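PDB 1NTH: monomethylamine methyltransferase mtmB1 from Methanosarcina barkeri, which catalyses transfer of the methyl group of monomethylamine to the corrinoid cofactor of its partner protein MtmC, a step of methanogenesis from methylamine. Local coordinates for residues M34-L39 with F67-E72; G44-G49 with G270-T275; D57-L62 with A315-A320; K61-G66 with V277-H282. All coordinates share one frame; numbering follows the deposited sequence. Where two conformers were deposited one is given.

Contact 1. Residues M34-L39 with F67-E72; sequences MKAMEL and FEMLLE
Lys35 runs its aliphatic chain along Met69, the two side chains sliding past each other in opposite directions, and in one of the two conformers of Met69 Lys35 CG lies 3.4 Å from Met69 SD. The lysine leaves its helix with CG anti to the backbone N (chi1 -172°) and then bends at both chi2 and chi3, which brings its amine back to Glu38, one turn on along the same helix. On the way Lys35 CE passes Glu72 CB at 3.9 Å. Ala36 adds a smaller apolar touch, its CB lying beside the Met69 methyl, while on another side it meets Glu273 of helix 271-288. These residues join helix 24-42 to helix 56-73, successive in the chain and packed as a helical hairpin on the outside of the TIM barrel; the two segments run roughly antiparallel at 145°, their axes 10.2 Å apart at closest approach. Glu38 closes the polar edge of the seam: its OE1 takes a salt bridge from Lys35 NZ at 2.9 Å, met on the syn side of the carboxylate but 35° out of its plane. A water bridges the two helices, accepting from Lys35 NZ and donating to Glu68 OE2 at 2.7 Å, with a weak bond to Glu38 OE2 besides. Leu39 splits its branches. CD1 presses against the Met69 backbone and lies 3.7 Å from Met69 CB, whereas CD2 lies over a face of the carboxylate of Glu68, also modelled twice, 3.3 Å from Glu68 OE2; the other oxygen, Glu68 OE1, is engaged by Lys42 and the hydroxyl of Tyr43.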
loop_
_atom_site.group_PDB
_atom_site.type_symbol
_atom_site.label_atom_id
_atom_site.label_comp_id
_atom_site.label_asym_id
_atom_site.label_seq_id
_atom_site.Cartn_x
_atom_site.Cartn_y
_atom_site.Cartn_z
ATOM N N MET A 34 -2.757 27.142 -45.850
ATOM C CA MET A 34 -3.898 27.305 -46.746
ATOM C C MET A 34 -5.224 27.138 -46.009
ATOM O O MET A 34 -6.138 27.949 -46.160
ATOM C CB MET A 34 -3.843 26.291 -47.894
ATOM C CG MET A 34 -2.938 26.689 -49.051
ATOM S SD MET A 34 -2.936 25.425 -50.336
ATOM C CE MET A 34 -4.516 25.703 -51.113
ATOM N N LYS A 35 -5.331 26.084 -45.206
ATOM C CA LYS A 35 -6.572 25.842 -44.485
ATOM C C LYS A 35 -6.872 26.910 -43.437
ATOM O O LYS A 35 -8.022 27.324 -43.279
ATOM C CB LYS A 35 -6.547 24.462 -43.828
ATOM C CG LYS A 35 -7.880 24.058 -43.213
ATOM C CD LYS A 35 -8.989 24.018 -44.252
ATOM C CE LYS A 35 -8.735 22.949 -45.296
ATOM N NZ LYS A 35 -9.842 22.879 -46.285
ATOM N N ALA A 36 -5.848 27.359 -42.722
ATOM C CA ALA A 36 -6.054 28.381 -41.698
ATOM C C ALA A 36 -6.534 29.667 -42.366
ATOM O O ALA A 36 -7.446 30.334 -41.879
ATOM C CB ALA A 36 -4.763 28.632 -40.938
ATOM N N MET A 37 -5.915 29.997 -43.495
ATOM C CA MET A 37 -6.261 31.192 -44.258
ATOM C C MET A 37 -7.696 31.094 -44.772
ATOM O O MET A 37 -8.466 32.051 -44.695
ATOM C CB MET A 37 -5.298 31.330 -45.438
ATOM C CG MET A 37 -5.541 32.553 -46.297
ATOM S SD MET A 37 -4.356 32.654 -47.649
ATOM C CE MET A 37 -3.119 33.722 -46.935
ATOM N N GLU A 38 -8.039 29.927 -45.303
ATOM C CA GLU A 38 -9.369 29.666 -45.837
ATOM C C GLU A 38 -10.448 29.796 -44.762
ATOM O O GLU A 38 -11.465 30.462 -44.957
ATOM C CB GLU A 38 -9.413 28.260 -46.441
ATOM C CG GLU A 38 -10.796 27.793 -46.855
ATOM C CD GLU A 38 -10.801 26.364 -47.371
ATOM O OE1 GLU A 38 -9.789 25.653 -47.187
ATOM O OE2 GLU A 38 -11.825 25.947 -47.954
ATOM N N LEU A 39 -10.219 29.158 -43.621
ATOM C CA LEU A 39 -11.187 29.197 -42.534
ATOM C C LEU A 39 -11.337 30.582 -41.915
ATOM O O LEU A 39 -12.442 30.974 -41.522
ATOM C CB LEU A 39 -10.803 28.165 -41.473
ATOM C CG LEU A 39 -10.832 26.730 -42.009
ATOM C CD1 LEU A 39 -10.320 25.765 -40.947
ATOM C CD2 LEU A 39 -12.249 26.365 -42.429
ATOM N N PHE A 67 -12.562 23.266 -35.261
ATOM C CA PHE A 67 -13.060 21.910 -35.457
ATOM C C PHE A 67 -12.821 21.502 -36.912
ATOM O O PHE A 67 -12.321 20.411 -37.190
ATOM C CB PHE A 67 -14.561 21.858 -35.153
ATOM C CG PHE A 67 -15.149 20.468 -35.170
ATOM C CD1 PHE A 67 -15.502 19.833 -33.981
ATOM C CD2 PHE A 67 -15.372 19.802 -36.373
ATOM C CE1 PHE A 67 -16.069 18.559 -33.990
ATOM C CE2 PHE A 67 -15.937 18.527 -36.395
ATOM C CZ PHE A 67 -16.289 17.903 -35.199
ATOM N N GLU A 68 -13.173 22.391 -37.837
ATOM C CA GLU A 68 -13.016 22.102 -39.259
ATOM C C GLU A 68 -11.552 21.975 -39.660
ATOM O O GLU A 68 -11.207 21.176 -40.533
ATOM C CB GLU A 68 -13.686 23.200 -40.091
ATOM C CG GLU A 68 -13.955 22.803 -41.537
ATOM C CD GLU A 68 -14.634 23.905 -42.332
ATOM O OE1 GLU A 68 -15.498 24.612 -41.763
ATOM O OE2 GLU A 68 -14.314 24.056 -43.529
ATOM N N MET A 69 -10.689 22.760 -39.027
ATOM C CA MET A 69 -9.262 22.687 -39.312
ATOM C C MET A 69 -8.771 21.272 -39.011
ATOM O O MET A 69 -8.095 20.641 -39.825
ATOM C CB MET A 69 -8.519 23.692 -38.428
ATOM C CG MET A 69 -7.020 23.776 -38.653
ATOM S SD MET A 69 -6.587 24.713 -40.133
ATOM C CE MET A 69 -4.847 24.360 -40.257
ATOM N N LEU A 70 -9.113 20.769 -37.830
ATOM C CA LEU A 70 -8.685 19.432 -37.438
ATOM C C LEU A 70 -9.288 18.355 -38.333
ATOM O O LEU A 70 -8.596 17.430 -38.759
ATOM C CB LEU A 70 -9.075 19.165 -35.980
ATOM C CG LEU A 70 -8.564 17.853 -35.380
ATOM C CD1 LEU A 70 -7.038 17.822 -35.400
ATOM C CD2 LEU A 70 -9.078 17.725 -33.948
ATOM N N LEU A 71 -10.578 18.481 -38.622
ATOM C CA LEU A 71 -11.276 17.510 -39.453
ATOM C C LEU A 71 -10.772 17.433 -40.895
ATOM O O LEU A 71 -10.597 16.343 -41.443
ATOM C CB LEU A 71 -12.774 17.820 -39.464
ATOM C CG LEU A 71 -13.622 16.949 -40.397
ATOM C CD1 LEU A 71 -13.585 15.495 -39.938
ATOM C CD2 LEU A 71 -15.049 17.464 -40.413
ATOM N N GLU A 72 -10.535 18.588 -41.505
ATOM C CA GLU A 72 -10.094 18.630 -42.901
ATOM C C GLU A 72 -8.604 18.367 -43.122
ATOM O O GLU A 72 -8.222 17.737 -44.110
ATOM C CB GLU A 72 -10.468 19.971 -43.526
ATOM C CG GLU A 72 -11.962 20.224 -43.586
ATOM C CD GLU A 72 -12.697 19.194 -44.423
ATOM O OE1 GLU A 72 -12.280 18.961 -45.576
ATOM O OE2 GLU A 72 -13.696 18.625 -43.932
HETATM O O HOH W 1 -12.769 23.758 -45.729
#

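Contact 2. Residues G44-G49 with G270-T275; sequences GLDFKG and GIEETT
Phe47 N gives the one hydrogen bond between the segments, to Glu272 OE2 at 3.0 Å. It is nearly straight (169° at the hydrogen) and uses the anti lone pair of the carboxylate oxygen, so a side chain in the first turn of helix 271-288 fastens the backbone of the loop. Within the loop, Asp46 OD1 accepts from Lys48 N at 2.9 Å, an Asx turn. Two like charges face each other here, Asp46 OD1 standing 4.3 Å from Glu272 OE2, and each accepts a different backbone N-H, which may ease their repulsion.

The same glutamate also makes the CH-pi contact. Its CG stands over the centre of the Phe47 ring, 3.8 Å from the centroid, and the bend at chi2 (80°) then turns the carboxylate back to the loop amide; Leu45 CB rests against CG as well, at 3.9 Å. The remaining contacts of the ring are with Ile271 and Thr275. Ile271 CG2 approaches Phe47 CD2 obliquely at 3.7 Å, and at the ring edge Thr275 OG1 comes within 3.3 Å of Phe47 CE2. That hydroxyl donates to Ile271 O in its own helix.

An alanine in place of Phe47 is likely to open a gap beneath Glu272 CG and leave Trp317 without its stacking partner. Phe47 stacks on that indole of helix 309-325, and Leu45 packs on Met58, Lys61 and Leu62, so the loop after helix 24-42 spans helices 56-73, 271-288 and 309-325.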
loop_
_atom_site.group_PDB
_atom_site.type_symbol
_atom_site.label_atom_id
_atom_site.label_comp_id
_atom_site.label_asym_id
_atom_site.label_seq_id
_atom_site.Cartn_x
_atom_site.Cartn_y
_atom_site.Cartn_z
ATOM N N GLY A 44 -15.067 34.686 -41.408
ATOM C CA GLY A 44 -14.914 36.105 -41.133
ATOM C C GLY A 44 -14.387 36.422 -39.748
ATOM O O GLY A 44 -14.866 37.345 -39.089
ATOM N N LEU A 45 -13.386 35.672 -39.302
ATOM C CA LEU A 45 -12.824 35.898 -37.978
ATOM C C LEU A 45 -12.072 37.220 -37.877
ATOM O O LEU A 45 -11.210 37.526 -38.699
ATOM C CB LEU A 45 -11.902 34.739 -37.590
ATOM C CG LEU A 45 -12.549 33.353 -37.602
ATOM C CD1 LEU A 45 -11.531 32.316 -37.139
ATOM C CD2 LEU A 45 -13.776 33.338 -36.697
ATOM N N ASP A 46 -12.416 37.996 -36.855
ATOM C CA ASP A 46 -11.801 39.293 -36.597
ATOM C C ASP A 46 -11.906 39.518 -35.091
ATOM O O ASP A 46 -13.003 39.710 -34.565
ATOM C CB ASP A 46 -12.562 40.395 -37.338
ATOM C CG ASP A 46 -11.876 41.748 -37.247
ATOM O OD1 ASP A 46 -10.995 41.921 -36.381
ATOM O OD2 ASP A 46 -12.227 42.646 -38.043
ATOM N N PHE A 47 -10.772 39.487 -34.398
ATOM C CA PHE A 47 -10.767 39.661 -32.947
ATOM C C PHE A 47 -10.844 41.117 -32.499
ATOM O O PHE A 47 -11.001 41.405 -31.312
ATOM C CB PHE A 47 -9.534 38.983 -32.344
ATOM C CG PHE A 47 -9.498 37.488 -32.550
ATOM C CD1 PHE A 47 -10.590 36.809 -33.094
ATOM C CD2 PHE A 47 -8.371 36.756 -32.187
ATOM C CE1 PHE A 47 -10.557 35.425 -33.271
ATOM C CE2 PHE A 47 -8.332 35.372 -32.360
ATOM C CZ PHE A 47 -9.423 34.707 -32.903
ATOM N N LYS A 48 -10.724 42.030 -33.455
ATOM C CA LYS A 48 -10.820 43.462 -33.186
ATOM C C LYS A 48 -10.044 43.974 -31.970
ATOM O O LYS A 48 -10.565 44.762 -31.179
ATOM C CB LYS A 48 -12.297 43.841 -33.060
ATOM C CG LYS A 48 -13.110 43.448 -34.284
ATOM C CD LYS A 48 -14.602 43.608 -34.062
ATOM C CE LYS A 48 -15.377 43.138 -35.285
ATOM N NZ LYS A 48 -16.851 43.170 -35.073
ATOM N N GLY A 49 -8.802 43.524 -31.827
ATOM C CA GLY A 49 -7.965 43.981 -30.732
ATOM C C GLY A 49 -8.281 43.518 -29.321
ATOM O O GLY A 49 -7.600 43.927 -28.380
ATOM N N GLY A 270 -1.002 34.567 -39.045
ATOM C CA GLY A 270 -1.239 35.559 -38.009
ATOM C C GLY A 270 -2.061 35.165 -36.794
ATOM O O GLY A 270 -2.202 33.983 -36.475
ATOM N N ILE A 271 -2.612 36.177 -36.127
ATOM C CA ILE A 271 -3.404 35.987 -34.915
ATOM C C ILE A 271 -4.597 35.046 -35.059
ATOM O O ILE A 271 -4.642 34.000 -34.412
ATOM C CB ILE A 271 -3.909 37.343 -34.362
ATOM C CG1 ILE A 271 -2.715 38.231 -33.997
ATOM C CG2 ILE A 271 -4.797 37.111 -33.142
ATOM C CD1 ILE A 271 -3.100 39.602 -33.470
ATOM N N GLU A 272 -5.567 35.402 -35.896
ATOM C CA GLU A 272 -6.734 34.544 -36.055
ATOM C C GLU A 272 -6.362 33.159 -36.579
ATOM O O GLU A 272 -6.918 32.151 -36.137
ATOM C CB GLU A 272 -7.769 35.186 -36.988
ATOM C CG GLU A 272 -8.526 36.375 -36.398
ATOM C CD GLU A 272 -7.741 37.672 -36.434
ATOM O OE1 GLU A 272 -6.646 37.697 -37.037
ATOM O OE2 GLU A 272 -8.229 38.676 -35.868
ATOM N N GLU A 273 -5.423 33.108 -37.518
ATOM C CA GLU A 273 -4.996 31.834 -38.087
ATOM C C GLU A 273 -4.377 30.923 -37.029
ATOM O O GLU A 273 -4.676 29.730 -36.971
ATOM C CB GLU A 273 -3.973 32.052 -39.208
ATOM C CG GLU A 273 -4.506 32.767 -40.443
ATOM C CD GLU A 273 -4.437 34.283 -40.337
ATOM O OE1 GLU A 273 -4.606 34.949 -41.381
ATOM O OE2 GLU A 273 -4.218 34.814 -39.227
ATOM N N THR A 274 -3.508 31.491 -36.201
ATOM C CA THR A 274 -2.845 30.720 -35.160
ATOM C C THR A 274 -3.849 30.279 -34.093
ATOM O O THR A 274 -3.688 29.222 -33.483
ATOM C CB THR A 274 -1.707 31.533 -34.504
ATOM O OG1 THR A 274 -0.769 31.937 -35.512
ATOM C CG2 THR A 274 -0.966 30.685 -33.471
ATOM N N THR A 275 -4.889 31.080 -33.881
ATOM C CA THR A 275 -5.905 30.741 -32.889
ATOM C C THR A 275 -6.752 29.572 -33.388
ATOM O O THR A 275 -7.174 28.719 -32.607
ATOM C CB THR A 275 -6.798 31.959 -32.573
ATOM O OG1 THR A 275 -5.964 33.080 -32.236
ATOM C CG2 THR A 275 -7.715 31.658 -31.385
#

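Contact 3. Residues D57-L62 with A315-A320; sequences DMMEKL and AGWACA
Trp317 points the six-membered end of its indole at Met58, the two side chains meeting at a slant. Here helix 56-73, from the N-terminal hairpin, packs across helix 309-325 of the TIM barrel, the helix of the beta-alpha-beta unit between strands 293-300 and 330-333. The segments are almost perpendicular, with a signed crossing angle of -85° and axes 10.1 Å apart, and at that spacing long side chains, Trp317 and the two methionines, make the contact.

Met58 CG does the touching, at 3.6 Å from Trp317 CZ3 and slightly farther from Trp317 CH2. Met58 sends that methylene to the indole by placing CG opposite the backbone N (chi1 -172°); bends at chi2 and chi3 then carry its sulfur and methyl away, towards the loop of residues 44-49. Met59, one residue on, brushes the same corner with its CG, 4.2 Å from Trp317 CZ3. Leu62 comes in at the edge of the indole, near its plane: CD2 is 4.1 Å from Trp317 CE3 and also near Trp317 CB and O.

The indole is fixed from outside these two helices as well, for Phe47 stacks on it and NE1 donates to the backbone oxygen of Glu50. A leucine in place of Trp317 would probably leave the Glu50 carbonyl without this donor and Met58 CG beside a gap.

Farther along, Met59 reaches out to Ala320, bending at chi3 (67°) so that its CE ends 3.9 Å from Ala320 CB and 3.3 Å from Ala320 O.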
loop_
_atom_site.group_PDB
_atom_site.type_symbol
_atom_site.label_atom_id
_atom_site.label_comp_id
_atom_site.label_asym_id
_atom_site.label_seq_id
_atom_site.Cartn_x
_atom_site.Cartn_y
_atom_site.Cartn_z
ATOM N N ASP A 57 -20.945 35.158 -30.868
ATOM C CA ASP A 57 -21.133 34.747 -32.255
ATOM C C ASP A 57 -19.777 34.511 -32.914
ATOM O O ASP A 57 -19.589 33.531 -33.636
ATOM C CB ASP A 57 -21.916 35.811 -33.032
ATOM C CG ASP A 57 -23.348 35.948 -32.552
ATOM O OD1 ASP A 57 -24.054 34.920 -32.487
ATOM O OD2 ASP A 57 -23.771 37.083 -32.245
ATOM N N MET A 58 -18.838 35.416 -32.660
ATOM C CA MET A 58 -17.497 35.303 -33.222
ATOM C C MET A 58 -16.796 34.095 -32.600
ATOM O O MET A 58 -16.051 33.379 -33.273
ATOM C CB MET A 58 -16.698 36.580 -32.940
ATOM C CG MET A 58 -15.353 36.661 -33.651
ATOM S SD MET A 58 -15.515 36.683 -35.454
ATOM C CE MET A 58 -15.993 38.393 -35.721
ATOM N N MET A 59 -17.044 33.866 -31.313
ATOM C CA MET A 59 -16.438 32.736 -30.617
ATOM C C MET A 59 -16.931 31.419 -31.199
ATOM O O MET A 59 -16.151 30.484 -31.378
ATOM C CB MET A 59 -16.759 32.802 -29.123
ATOM C CG MET A 59 -16.069 33.951 -28.413
ATOM S SD MET A 59 -16.725 34.216 -26.758
ATOM C CE MET A 59 -16.176 32.713 -25.946
ATOM N N GLU A 60 -18.225 31.344 -31.497
ATOM C CA GLU A 60 -18.785 30.127 -32.066
ATOM C C GLU A 60 -18.182 29.853 -33.439
ATOM O O GLU A 60 -17.942 28.702 -33.798
ATOM C CB GLU A 60 -20.309 30.223 -32.171
ATOM C CG GLU A 60 -20.938 29.029 -32.871
ATOM C CD GLU A 60 -22.444 28.981 -32.713
ATOM O OE1 GLU A 60 -23.092 30.043 -32.821
ATOM O OE2 GLU A 60 -22.980 27.873 -32.490
ATOM N N LYS A 61 -17.933 30.906 -34.210
ATOM C CA LYS A 61 -17.331 30.719 -35.527
ATOM C C LYS A 61 -15.888 30.243 -35.370
ATOM O O LYS A 61 -15.408 29.432 -36.159
ATOM C CB LYS A 61 -17.389 32.020 -36.331
ATOM C CG LYS A 61 -18.810 32.418 -36.703
ATOM C CD LYS A 61 -18.844 33.577 -37.684
ATOM C CE LYS A 61 -18.231 34.834 -37.094
ATOM N NZ LYS A 61 -18.196 35.947 -38.092
ATOM N N LEU A 62 -15.204 30.741 -34.345
ATOM C CA LEU A 62 -13.828 30.326 -34.091
ATOM C C LEU A 62 -13.812 28.846 -33.714
ATOM O O LEU A 62 -12.924 28.101 -34.125
ATOM C CB LEU A 62 -13.207 31.152 -32.960
ATOM C CG LEU A 62 -11.858 30.648 -32.427
ATOM C CD1 LEU A 62 -10.841 30.566 -33.563
ATOM C CD2 LEU A 62 -11.358 31.578 -31.325
ATOM N N ALA A 315 -4.187 33.114 -26.896
ATOM C CA ALA A 315 -4.533 32.301 -25.732
ATOM C C ALA A 315 -5.906 32.672 -25.168
ATOM O O ALA A 315 -6.710 31.795 -24.838
ATOM C CB ALA A 315 -3.467 32.453 -24.652
ATOM N N GLY A 316 -6.170 33.970 -25.055
ATOM C CA GLY A 316 -7.445 34.424 -24.522
ATOM C C GLY A 316 -8.637 33.961 -25.335
ATOM O O GLY A 316 -9.626 33.479 -24.780
ATOM N N TRP A 317 -8.552 34.102 -26.654
ATOM C CA TRP A 317 -9.645 33.680 -27.520
ATOM C C TRP A 317 -9.793 32.165 -27.561
ATOM O O TRP A 317 -10.909 31.648 -27.530
ATOM C CB TRP A 317 -9.451 34.216 -28.945
ATOM C CG TRP A 317 -9.907 35.634 -29.108
ATOM C CD1 TRP A 317 -9.257 36.764 -28.700
ATOM C CD2 TRP A 317 -11.142 36.068 -29.691
ATOM N NE1 TRP A 317 -10.012 37.877 -28.993
ATOM C CE2 TRP A 317 -11.174 37.479 -29.601
ATOM C CE3 TRP A 317 -12.226 35.401 -30.281
ATOM C CZ2 TRP A 317 -12.250 38.237 -30.083
ATOM C CZ3 TRP A 317 -13.297 36.156 -30.760
ATOM C CH2 TRP A 317 -13.297 37.559 -30.658
ATOM N N ALA A 318 -8.676 31.450 -27.630
ATOM C CA ALA A 318 -8.738 29.994 -27.677
ATOM C C ALA A 318 -9.382 29.435 -26.406
ATOM O O ALA A 318 -10.285 28.599 -26.473
ATOM C CB ALA A 318 -7.338 29.413 -27.861
ATOM N N CYS A 319 -8.926 29.906 -25.252
ATOM C CA CYS A 319 -9.463 29.421 -23.985
ATOM C C CYS A 319 -10.910 29.833 -23.743
ATOM O O CYS A 319 -11.720 29.024 -23.290
ATOM C CB CYS A 319 -8.600 29.895 -22.816
ATOM S SG CYS A 319 -9.105 29.155 -21.237
ATOM N N ALA A 320 -11.244 31.087 -24.034
ATOM C CA ALA A 320 -12.614 31.543 -23.830
ATOM C C ALA A 320 -13.554 30.705 -24.683
ATOM O O ALA A 320 -14.640 30.325 -24.248
ATOM C CB ALA A 320 -12.747 33.018 -24.197
#

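Contact 4. Residues K61-G66 with V277-H282; sequences KLFKAG and VDVATH
Gly66 and Ala280 bring the two backbones together, their CA atoms only 4.5 Å apart. The helix axes pass at 8.1 Å with a signed crossing angle of -66°, a close crossing consistent with small residues at the contact point. A CB modelled at Gly66 would fall 2.3 Å from Val279 CG1, a clash. Instead, Gly66 CA lies against that methyl at 3.8 Å, and Ala280 CB sits 3.4 Å from Gly66 O.

Val279 is the main side chain here, pointing at the opposite helix and dividing its two methyls. CG1, anti to the backbone N (chi1 169°), goes to Gly66 and slants towards the Phe63 ring, 4.4 Å from Phe63 CD1. CG2 turns to Leu62 and meets its CG at 4.0 Å. All of these residues are buried and every touch is van der Waals.

On the flanks, Phe63 meets the ring of Phe325 at the end of helix 309-325, and Leu62 packs on Thr321 of the same helix. Helix 271-288 is a TIM-barrel helix leading into strand 293-300: helix 56-73 packs on its outer side, and its inner side meets that strand, Asp278 packing on Pro298 and His282 on Asp296.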
loop_
_atom_site.group_PDB
_atom_site.type_symbol
_atom_site.label_atom_id
_atom_site.label_comp_id
_atom_site.label_asym_id
_atom_site.label_seq_id
_atom_site.Cartn_x
_atom_site.Cartn_y
_atom_site.Cartn_z
ATOM N N LYS A 61 -17.933 30.906 -34.210
ATOM C CA LYS A 61 -17.331 30.719 -35.527
ATOM C C LYS A 61 -15.888 30.243 -35.370
ATOM O O LYS A 61 -15.408 29.432 -36.159
ATOM C CB LYS A 61 -17.389 32.020 -36.331
ATOM C CG LYS A 61 -18.810 32.418 -36.703
ATOM C CD LYS A 61 -18.844 33.577 -37.684
ATOM C CE LYS A 61 -18.231 34.834 -37.094
ATOM N NZ LYS A 61 -18.196 35.947 -38.092
ATOM N N LEU A 62 -15.204 30.741 -34.345
ATOM C CA LEU A 62 -13.828 30.326 -34.091
ATOM C C LEU A 62 -13.812 28.846 -33.714
ATOM O O LEU A 62 -12.924 28.101 -34.125
ATOM C CB LEU A 62 -13.207 31.152 -32.960
ATOM C CG LEU A 62 -11.858 30.648 -32.427
ATOM C CD1 LEU A 62 -10.841 30.566 -33.563
ATOM C CD2 LEU A 62 -11.358 31.578 -31.325
ATOM N N PHE A 63 -14.795 28.418 -32.928
ATOM C CA PHE A 63 -14.856 27.017 -32.531
ATOM C C PHE A 63 -15.075 26.146 -33.762
ATOM O O PHE A 63 -14.406 25.126 -33.941
ATOM C CB PHE A 63 -15.990 26.776 -31.532
ATOM C CG PHE A 63 -16.129 25.338 -31.120
ATOM C CD1 PHE A 63 -15.157 24.732 -30.329
ATOM C CD2 PHE A 63 -17.204 24.575 -31.560
ATOM C CE1 PHE A 63 -15.257 23.386 -29.980
ATOM C CE2 PHE A 63 -17.313 23.227 -31.216
ATOM C CZ PHE A 63 -16.335 22.634 -30.427
ATOM N N LYS A 64 -16.018 26.547 -34.608
ATOM C CA LYS A 64 -16.307 25.789 -35.818
ATOM C C LYS A 64 -15.081 25.740 -36.723
ATOM O O LYS A 64 -14.798 24.713 -37.333
ATOM C CB LYS A 64 -17.491 26.407 -36.564
ATOM C CG LYS A 64 -18.816 26.221 -35.842
ATOM C CD LYS A 64 -19.955 26.837 -36.641
ATOM C CE LYS A 64 -21.294 26.599 -35.965
ATOM N NZ LYS A 64 -22.424 27.199 -36.731
ATOM N N ALA A 65 -14.353 26.849 -36.797
ATOM C CA ALA A 65 -13.145 26.917 -37.617
ATOM C C ALA A 65 -12.090 25.939 -37.096
ATOM O O ALA A 65 -11.471 25.206 -37.869
ATOM C CB ALA A 65 -12.587 28.335 -37.610
ATOM N N GLY A 66 -11.885 25.936 -35.781
ATOM C CA GLY A 66 -10.911 25.034 -35.189
ATOM C C GLY A 66 -11.277 23.576 -35.411
ATOM O O GLY A 66 -10.415 22.746 -35.705
ATOM N N VAL A 277 -5.668 27.197 -35.217
ATOM C CA VAL A 277 -4.811 26.041 -34.976
ATOM C C VAL A 277 -4.845 25.681 -33.491
ATOM O O VAL A 277 -4.914 24.504 -33.133
ATOM C CB VAL A 277 -3.345 26.331 -35.390
ATOM C CG1 VAL A 277 -2.410 25.269 -34.823
ATOM C CG2 VAL A 277 -3.238 26.358 -36.903
ATOM N N ASP A 278 -4.801 26.701 -32.639
ATOM C CA ASP A 278 -4.818 26.492 -31.192
ATOM C C ASP A 278 -6.083 25.745 -30.769
ATOM O O ASP A 278 -6.015 24.793 -29.990
ATOM C CB ASP A 278 -4.735 27.836 -30.466
ATOM C CG ASP A 278 -4.324 27.689 -29.014
ATOM O OD1 ASP A 278 -4.221 26.539 -28.537
ATOM O OD2 ASP A 278 -4.106 28.725 -28.353
ATOM N N VAL A 279 -7.237 26.173 -31.275
ATOM C CA VAL A 279 -8.488 25.496 -30.938
ATOM C C VAL A 279 -8.414 24.055 -31.436
ATOM O O VAL A 279 -8.806 23.119 -30.736
ATOM C CB VAL A 279 -9.708 26.217 -31.572
ATOM C CG1 VAL A 279 -10.968 25.363 -31.433
ATOM C CG2 VAL A 279 -9.909 27.568 -30.892
ATOM N N ALA A 280 -7.888 23.872 -32.643
ATOM C CA ALA A 280 -7.761 22.540 -33.213
ATOM C C ALA A 280 -6.873 21.628 -32.366
ATOM O O ALA A 280 -7.162 20.440 -32.231
ATOM C CB ALA A 280 -7.205 22.627 -34.639
ATOM N N THR A 281 -5.796 22.171 -31.800
ATOM C CA THR A 281 -4.906 21.343 -30.993
ATOM C C THR A 281 -5.460 21.069 -29.596
ATOM O O THR A 281 -5.094 20.068 -28.979
ATOM C CB THR A 281 -3.464 21.930 -30.925
ATOM O OG1 THR A 281 -3.474 23.234 -30.339
ATOM C CG2 THR A 281 -2.880 22.021 -32.330
ATOM N N HIS A 282 -6.341 21.941 -29.103
ATOM C CA HIS A 282 -6.977 21.713 -27.801
ATOM C C HIS A 282 -7.876 20.491 -27.996
ATOM O O HIS A 282 -7.946 19.604 -27.146
ATOM C CB HIS A 282 -7.853 22.902 -27.377
ATOM C CG HIS A 282 -7.132 23.953 -26.592
ATOM N ND1 HIS A 282 -6.187 24.789 -27.149
ATOM C CD2 HIS A 282 -7.236 24.318 -25.290
ATOM C CE1 HIS A 282 -5.743 25.624 -26.225
ATOM N NE2 HIS A 282 -6.363 25.360 -25.088
#

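Helix 56-73 is the common element of contacts 1, 3 and 4, resting in turn on helix 24-42, helix 309-325 and helix 271-288; contact 2 ties the loop between helices 24-42 and 56-73 to the start of helix 271-288. Contacts 3 and 4, centred about 8 Å apart and sharing Leu62, are wholly buried and apolar, yet differ in scale: a large indole spans one, a glycine lets the other close up. Contacts 1 and 2 are partly buried and add charge, an intrahelical salt bridge joined by a water to Glu68 in the one and a carboxylate gripping a loop amide in the other. The Phe47 and Trp317 rings connect contacts 2 and 3.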